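PTS-dependent dihydroxyacetone kinase operon regulatory protein (PDB 4LRZ) activates transcription of the dhaKLM operon from a sigma-70 promoter and represses its own expression, this chain being its probable sensor region, with GAF and PAS domains. Local coordinates at residues Ile217-Ile228 with Ser243-Leu251; Leu251-Gln259 with His270-Gln278. All coordinates share one frame; numbering follows the deposited sequence.

Interaction 1. Residues Ile217-Ile228 with Ser243-Leu251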
# COMPACT_ATOMS: atom_id res chain seq x y z
N ILE F 217 -9.90 -10.49 -28.43
CA ILE F 217 -8.47 -10.64 -28.26
C ILE F 217 -7.99 -9.27 -27.87
O ILE F 217 -8.43 -8.27 -28.43
CB ILE F 217 -7.84 -11.05 -29.60
CG1 ILE F 217 -8.16 -12.51 -29.89
CG2 ILE F 217 -6.34 -10.98 -29.55
CD1 ILE F 217 -8.63 -12.72 -31.31
N SER F 218 -7.10 -9.20 -26.89
CA SER F 218 -6.59 -7.92 -26.47
C SER F 218 -5.13 -7.96 -26.16
O SER F 218 -4.65 -8.89 -25.48
CB SER F 218 -7.35 -7.42 -25.27
OG SER F 218 -6.86 -6.15 -24.85
N TRP F 219 -4.42 -6.95 -26.63
CA TRP F 219 -2.99 -6.90 -26.36
C TRP F 219 -2.45 -5.57 -25.83
O TRP F 219 -3.11 -4.52 -25.89
CB TRP F 219 -2.19 -7.44 -27.55
CG TRP F 219 -2.28 -6.62 -28.78
CD1 TRP F 219 -1.44 -5.61 -29.15
CD2 TRP F 219 -3.28 -6.71 -29.82
NE1 TRP F 219 -1.84 -5.07 -30.35
CE2 TRP F 219 -2.97 -5.72 -30.78
CE3 TRP F 219 -4.39 -7.53 -30.03
CZ2 TRP F 219 -3.72 -5.55 -31.95
CZ3 TRP F 219 -5.15 -7.35 -31.17
CH2 TRP F 219 -4.81 -6.36 -32.12
N ASP F 220 -1.23 -5.67 -25.32
CA ASP F 220 -0.40 -4.67 -24.65
C ASP F 220 0.18 -3.63 -25.58
O ASP F 220 0.20 -3.87 -26.77
CB ASP F 220 0.84 -5.41 -24.11
CG ASP F 220 0.90 -5.36 -22.67
OD1 ASP F 220 1.76 -5.96 -22.03
OD2 ASP F 220 0.04 -4.64 -22.16
N GLU F 221 0.71 -2.53 -25.03
CA GLU F 221 1.54 -1.57 -25.82
C GLU F 221 2.89 -2.19 -26.12
O GLU F 221 3.66 -1.67 -26.91
CB GLU F 221 1.78 -0.22 -25.11
CG GLU F 221 2.77 -0.28 -23.93
CD GLU F 221 2.13 -0.81 -22.62
OE1 GLU F 221 0.92 -1.14 -22.61
OE2 GLU F 221 2.83 -0.90 -21.60
N GLN F 222 3.16 -3.30 -25.44
CA GLN F 222 4.36 -4.07 -25.65
C GLN F 222 4.14 -5.21 -26.62
O GLN F 222 5.05 -5.98 -26.84
CB GLN F 222 4.84 -4.64 -24.31
CG GLN F 222 5.30 -3.58 -23.30
CD GLN F 222 6.66 -2.94 -23.66
OE1 GLN F 222 7.70 -3.39 -23.19
NE2 GLN F 222 6.64 -1.92 -24.51
N GLY F 223 2.95 -5.36 -27.18
CA GLY F 223 2.67 -6.48 -28.09
C GLY F 223 2.17 -7.81 -27.48
O GLY F 223 1.88 -8.75 -28.22
N ASN F 224 2.06 -7.87 -26.16
CA ASN F 224 1.70 -9.10 -25.43
C ASN F 224 0.21 -9.27 -25.14
O ASN F 224 -0.45 -8.34 -24.63
CB ASN F 224 2.47 -9.15 -24.13
CG ASN F 224 3.92 -9.19 -24.37
OD1 ASN F 224 4.35 -9.82 -25.34
ND2 ASN F 224 4.70 -8.49 -23.55
N LEU F 225 -0.30 -10.44 -25.49
CA LEU F 225 -1.72 -10.73 -25.45
C LEU F 225 -2.15 -10.75 -23.99
O LEU F 225 -1.47 -11.39 -23.15
CB LEU F 225 -1.97 -12.08 -26.12
CG LEU F 225 -3.39 -12.59 -26.05
CD1 LEU F 225 -4.04 -12.20 -27.35
CD2 LEU F 225 -3.43 -14.04 -25.95
N GLN F 226 -3.20 -10.00 -23.65
CA GLN F 226 -3.62 -9.89 -22.26
C GLN F 226 -4.83 -10.75 -21.98
O GLN F 226 -4.93 -11.28 -20.87
CB GLN F 226 -3.90 -8.42 -21.83
CG GLN F 226 -2.67 -7.53 -21.91
CD GLN F 226 -1.52 -8.09 -21.11
OE1 GLN F 226 -0.53 -8.58 -21.69
NE2 GLN F 226 -1.64 -8.08 -19.76
N PHE F 227 -5.74 -10.85 -22.94
CA PHE F 227 -6.90 -11.72 -22.80
C PHE F 227 -7.45 -12.15 -24.14
O PHE F 227 -7.29 -11.44 -25.15
CB PHE F 227 -8.02 -11.16 -21.90
CG PHE F 227 -8.43 -9.71 -22.18
CD1 PHE F 227 -9.44 -9.40 -23.10
CD2 PHE F 227 -7.89 -8.66 -21.40
CE1 PHE F 227 -9.86 -8.06 -23.31
CE2 PHE F 227 -8.26 -7.33 -21.59
CZ PHE F 227 -9.26 -7.02 -22.55
N ILE F 228 -8.08 -13.32 -24.12
CA ILE F 228 -8.77 -13.89 -25.27
C ILE F 228 -9.90 -14.78 -24.74
O ILE F 228 -9.68 -15.56 -23.81
CB ILE F 228 -7.78 -14.70 -26.17
CG1 ILE F 228 -8.47 -15.21 -27.42
CG2 ILE F 228 -7.15 -15.89 -25.40
CD1 ILE F 228 -7.50 -15.85 -28.42
N SER F 243 -1.75 -18.91 -25.24
CA SER F 243 -1.53 -17.69 -26.02
C SER F 243 -1.27 -16.48 -25.12
O SER F 243 -0.42 -15.63 -25.44
CB SER F 243 -2.75 -17.38 -26.90
OG SER F 243 -3.04 -18.44 -27.80
N GLN F 244 -2.00 -16.42 -23.99
CA GLN F 244 -1.98 -15.25 -23.12
C GLN F 244 -0.57 -14.96 -22.57
O GLN F 244 0.15 -15.86 -22.21
CB GLN F 244 -3.08 -15.34 -22.05
CG GLN F 244 -3.49 -16.73 -21.74
CD GLN F 244 -4.71 -17.20 -22.53
OE1 GLN F 244 -5.86 -16.90 -22.18
NE2 GLN F 244 -4.46 -17.95 -23.57
N GLY F 245 -0.18 -13.70 -22.57
CA GLY F 245 1.16 -13.35 -22.16
C GLY F 245 2.25 -13.55 -23.21
O GLY F 245 3.42 -13.31 -22.92
N ARG F 246 1.90 -14.00 -24.41
CA ARG F 246 2.88 -14.09 -25.51
C ARG F 246 2.65 -13.00 -26.55
O ARG F 246 1.53 -12.44 -26.68
CB ARG F 246 2.82 -15.43 -26.22
CG ARG F 246 2.77 -16.63 -25.31
CD ARG F 246 3.72 -17.75 -25.79
NE ARG F 246 3.63 -18.06 -27.22
CZ ARG F 246 4.65 -18.04 -28.07
NH1 ARG F 246 5.87 -17.71 -27.66
NH2 ARG F 246 4.47 -18.35 -29.35
N ALA F 247 3.71 -12.69 -27.28
CA ALA F 247 3.66 -11.74 -28.37
C ALA F 247 2.56 -12.13 -29.35
O ALA F 247 2.48 -13.27 -29.82
CB ALA F 247 5.01 -11.64 -29.08
N ILE F 248 1.71 -11.17 -29.64
CA ILE F 248 0.67 -11.39 -30.63
C ILE F 248 1.25 -11.61 -32.05
O ILE F 248 0.65 -12.33 -32.85
CB ILE F 248 -0.42 -10.30 -30.58
CG1 ILE F 248 -1.65 -10.80 -31.34
CG2 ILE F 248 0.12 -8.96 -31.12
CD1 ILE F 248 -2.95 -10.68 -30.63
N THR F 249 2.41 -11.01 -32.35
CA THR F 249 3.02 -11.17 -33.67
C THR F 249 3.34 -12.64 -33.88
O THR F 249 3.09 -13.18 -34.96
CB THR F 249 4.32 -10.33 -33.90
OG1 THR F 249 5.25 -10.54 -32.82
CG2 THR F 249 4.00 -8.81 -34.08
N GLU F 250 3.88 -13.30 -32.86
CA GLU F 250 4.14 -14.74 -32.97
C GLU F 250 2.92 -15.63 -32.66
O GLU F 250 3.06 -16.84 -32.54
CB GLU F 250 5.41 -15.17 -32.21
CG GLU F 250 5.43 -14.92 -30.71
CD GLU F 250 6.85 -14.63 -30.20
OE1 GLU F 250 7.24 -15.21 -29.16
OE2 GLU F 250 7.57 -13.83 -30.86
N LEU F 251 1.74 -15.04 -32.56
CA LEU F 251 0.54 -15.85 -32.40
C LEU F 251 -0.22 -16.02 -33.70
O LEU F 251 -0.55 -17.13 -34.08
CB LEU F 251 -0.36 -15.33 -31.28
CG LEU F 251 0.15 -15.73 -29.89
CD1 LEU F 251 -0.61 -14.98 -28.81
CD2 LEU F 251 0.10 -17.25 -29.66
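Ile248 docks onto Trp219, Ile217 and Leu225, fastening a connecting loop of the PAS fold to the hairpin of strands 215-219 and 225-228. The hairpin turns through the type I turn Asp220-Gly223. The loop makes a type II turn from Ser243 to Arg246.

Three backbone hydrogen bonds set the register. Ile248 N donates to Gly223 O (2.8 Å) in a nearly straight line, with 176° at the hydrogen. Leu225 N donates to Arg246 O (3.0 Å), and Gly245 N donates to Leu225 O (2.7 Å). Leu225 thus uses both its backbone N-H and its carbonyl on the loop.

The side chain of Ile248 can be followed outward. CB lies beside Gly223 O. CG2 sits over one face of the Trp219 indole, 4.1 Å from the centroid of its five-membered ring. CG1 is set opposite the backbone N (chi1 -164°), which carries CD1 over the rim of the six-membered ring at CE3. CD1 is 3.5 Å from Trp219 CE3 and 3.6 Å from Ile217 CG2. Leu225 CD1 also reaches this methyl; the side chains of Leu225 and Ile248 cross at about a right angle.

The Trp219 ring also meets the ring of Phe299 on strand 296-304. With an alanine at Trp219, Ile248 CG2 and CD1 would probably lose the surface they rest on, leaving a gap between the loop and the sheet.

On the loop, Arg246 NH1 forms a salt bridge with Glu250 OE1, and Ser243 OG hydrogen-bonds to Asp239 O. A chain of another protein packs on Gln226, Gln244 and Arg246, while Glu221 makes a salt bridge to Arg200 of the second subunit. Leu225 CD2 rests on the peptide joining Ser243 to Gln244, 3.4 Å from Gln244 N.

Interaction 2. Residues Leu251-Gln259 with His270-Gln278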
# COMPACT_ATOMS: atom_id res chain seq x y z
N LEU F 251 1.74 -15.04 -32.56
CA LEU F 251 0.54 -15.85 -32.40
C LEU F 251 -0.22 -16.02 -33.70
O LEU F 251 -0.55 -17.13 -34.08
CB LEU F 251 -0.36 -15.33 -31.28
CG LEU F 251 0.15 -15.73 -29.89
CD1 LEU F 251 -0.61 -14.98 -28.81
CD2 LEU F 251 0.10 -17.25 -29.66
N LEU F 252 -0.48 -14.91 -34.37
CA LEU F 252 -1.16 -14.96 -35.66
C LEU F 252 -0.69 -13.84 -36.57
O LEU F 252 -0.15 -12.83 -36.10
CB LEU F 252 -2.69 -14.95 -35.48
CG LEU F 252 -3.49 -13.65 -35.30
CD1 LEU F 252 -4.90 -14.03 -34.95
CD2 LEU F 252 -2.90 -12.77 -34.21
N THR F 253 -0.89 -14.02 -37.88
CA THR F 253 -0.56 -12.96 -38.83
C THR F 253 -1.79 -12.11 -39.09
O THR F 253 -2.87 -12.61 -39.41
CB THR F 253 0.05 -13.50 -40.14
OG1 THR F 253 1.26 -14.20 -39.83
CG2 THR F 253 0.38 -12.35 -41.11
N LEU F 254 -1.59 -10.81 -38.93
CA LEU F 254 -2.67 -9.85 -39.05
C LEU F 254 -2.84 -9.36 -40.50
O LEU F 254 -1.85 -9.16 -41.20
CB LEU F 254 -2.41 -8.69 -38.09
CG LEU F 254 -2.71 -9.00 -36.62
CD1 LEU F 254 -1.84 -8.16 -35.67
CD2 LEU F 254 -4.20 -8.83 -36.33
N PRO F 255 -4.10 -9.18 -40.94
CA PRO F 255 -4.42 -8.70 -42.29
C PRO F 255 -3.81 -7.31 -42.57
O PRO F 255 -3.35 -6.64 -41.63
CB PRO F 255 -5.95 -8.57 -42.27
CG PRO F 255 -6.41 -9.42 -41.14
CD PRO F 255 -5.31 -9.51 -40.16
N ALA F 256 -3.83 -6.90 -43.83
CA ALA F 256 -3.35 -5.58 -44.24
C ALA F 256 -4.16 -4.42 -43.61
O ALA F 256 -3.59 -3.40 -43.20
CB ALA F 256 -3.36 -5.47 -45.77
N VAL F 257 -5.48 -4.60 -43.55
CA VAL F 257 -6.41 -3.56 -43.08
C VAL F 257 -6.15 -3.26 -41.60
O VAL F 257 -6.08 -2.09 -41.19
CB VAL F 257 -7.89 -3.98 -43.28
CG1 VAL F 257 -8.83 -2.83 -42.92
CG2 VAL F 257 -8.13 -4.43 -44.72
N LEU F 258 -6.01 -4.33 -40.82
CA LEU F 258 -5.63 -4.23 -39.42
C LEU F 258 -4.23 -3.66 -39.21
O LEU F 258 -4.03 -2.84 -38.33
CB LEU F 258 -5.74 -5.59 -38.76
CG LEU F 258 -7.07 -5.83 -38.06
CD1 LEU F 258 -7.37 -7.31 -38.01
CD2 LEU F 258 -7.00 -5.25 -36.66
N GLN F 259 -3.27 -4.09 -40.02
CA GLN F 259 -1.88 -3.68 -39.84
C GLN F 259 -1.78 -2.17 -39.92
O GLN F 259 -1.11 -1.54 -39.09
CB GLN F 259 -0.99 -4.30 -40.92
CG GLN F 259 0.34 -4.78 -40.40
CD GLN F 259 0.20 -6.06 -39.61
OE1 GLN F 259 0.38 -6.09 -38.38
NE2 GLN F 259 -0.16 -7.14 -40.31
N HIS F 270 -17.15 -2.72 -37.33
CA HIS F 270 -17.91 -3.67 -38.18
C HIS F 270 -17.34 -3.85 -39.60
O HIS F 270 -18.09 -4.08 -40.54
CB HIS F 270 -19.40 -3.29 -38.24
CG HIS F 270 -20.21 -3.75 -37.06
ND1 HIS F 270 -19.98 -3.32 -35.77
CD2 HIS F 270 -21.28 -4.59 -36.99
CE1 HIS F 270 -20.85 -3.89 -34.96
NE2 HIS F 270 -21.65 -4.66 -35.67
N VAL F 271 -16.02 -3.75 -39.73
CA VAL F 271 -15.32 -3.89 -41.01
C VAL F 271 -15.05 -5.38 -41.35
O VAL F 271 -14.92 -6.21 -40.45
CB VAL F 271 -13.97 -3.11 -40.98
CG1 VAL F 271 -13.23 -3.18 -42.31
CG2 VAL F 271 -14.20 -1.65 -40.58
N GLU F 272 -14.96 -5.71 -42.65
CA GLU F 272 -14.56 -7.07 -43.08
C GLU F 272 -13.05 -7.31 -42.98
O GLU F 272 -12.25 -6.38 -43.19
CB GLU F 272 -15.00 -7.35 -44.52
CG GLU F 272 -16.50 -7.40 -44.76
CD GLU F 272 -16.84 -7.82 -46.19
OE1 GLU F 272 -16.66 -9.01 -46.52
OE2 GLU F 272 -17.27 -6.95 -46.98
N ALA F 273 -12.67 -8.55 -42.68
CA ALA F 273 -11.26 -8.94 -42.50
C ALA F 273 -10.99 -10.43 -42.69
O ALA F 273 -11.81 -11.29 -42.31
CB ALA F 273 -10.74 -8.49 -41.14
N THR F 274 -9.81 -10.71 -43.26
CA THR F 274 -9.37 -12.07 -43.58
C THR F 274 -8.09 -12.39 -42.81
O THR F 274 -7.08 -11.71 -42.97
CB THR F 274 -9.12 -12.23 -45.10
OG1 THR F 274 -10.33 -11.95 -45.81
CG2 THR F 274 -8.67 -13.64 -45.45
N PHE F 275 -8.12 -13.46 -42.01
CA PHE F 275 -6.98 -13.86 -41.17
C PHE F 275 -6.23 -15.11 -41.65
O PHE F 275 -6.75 -15.89 -42.45
CB PHE F 275 -7.45 -14.11 -39.73
CG PHE F 275 -7.94 -12.89 -39.02
CD1 PHE F 275 -7.06 -12.14 -38.26
CD2 PHE F 275 -9.27 -12.52 -39.11
CE1 PHE F 275 -7.51 -11.01 -37.59
CE2 PHE F 275 -9.73 -11.38 -38.45
CZ PHE F 275 -8.85 -10.63 -37.68
N GLU F 276 -5.02 -15.28 -41.11
CA GLU F 276 -4.22 -16.50 -41.29
C GLU F 276 -3.74 -17.13 -39.97
O GLU F 276 -2.99 -16.51 -39.20
CB GLU F 276 -3.02 -16.22 -42.20
CG GLU F 276 -2.02 -17.38 -42.28
CD GLU F 276 -0.89 -17.15 -43.28
OE1 GLU F 276 -0.57 -18.10 -44.04
OE2 GLU F 276 -0.32 -16.03 -43.30
N SER F 277 -4.18 -18.36 -39.72
CA SER F 277 -3.73 -19.16 -38.56
C SER F 277 -3.02 -20.42 -39.05
O SER F 277 -3.62 -21.19 -39.81
CB SER F 277 -4.93 -19.54 -37.69
OG SER F 277 -5.81 -18.44 -37.50
N GLN F 278 -1.78 -20.64 -38.59
CA GLN F 278 -0.88 -21.71 -39.10
C GLN F 278 -1.25 -22.29 -40.49
O GLN F 278 -1.76 -23.41 -40.60
CB GLN F 278 -0.67 -22.85 -38.08
CG GLN F 278 -0.46 -22.42 -36.65
CD GLN F 278 -1.71 -22.60 -35.81
OE1 GLN F 278 -2.17 -23.73 -35.59
NE2 GLN F 278 -2.27 -21.49 -35.32
O HOH W 1 -2.27 -18.84 -35.91
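The outermost strand 271-276 of the PAS sheet is met here by the chain entering helix 256-264, chiefly through Phe275 and Pro255. Pro255 is the N-cap residue of that helix. Its CG lies over one face of the Phe275 ring, 4.2 Å from the centroid and 17° off the normal, a CH-pi contact. Pro255 CD is 3.7 Å from Phe275 CD1.

Leu254 CD2 approaches the ring at its edge. Leu258, in the first turn of the helix, brings CD1 to 3.6 Å from Phe275 CZ, the two side chains crossing at about a right angle. Phe275 CG stands beside its own backbone N (chi1 -66°), turning the ring toward these residues. Leu301 and Leu236 also pack on Phe275.

The backbones pair at a single antiparallel bridge, Thr253 with Glu276. Beyond it, one water joins the segments. It donates to Leu251 O (3.0 Å) and accepts from Gln278 NE2 (2.7 Å) and, at 3.3 Å, from Gln278 N.

The side chains thus meet by apolar packing and CH-pi contact round one aromatic ring, while the water supplies a polar link between Leu251 O and Gln278.

From the N terminus, the chain runs through strands 215-219 and 225-228 and helix 230-235. The loop 243-251 then comes back to the hairpin, and interaction 1 closes there. The chain goes on through 251-255 into helix 256-264, passes the short strand 268-269 and turns a corner at His270 into strand 271-276, where interaction 2 closes. The contacts follow in series and neither nest nor cross. Leu251 ends the first and begins the second, and their centres lie 14 Å apart. Strands 225-228 and 271-276 are the two outermost strands of one antiparallel sheet in this chain. The connection between them is thus tied to both margins of the PAS sheet.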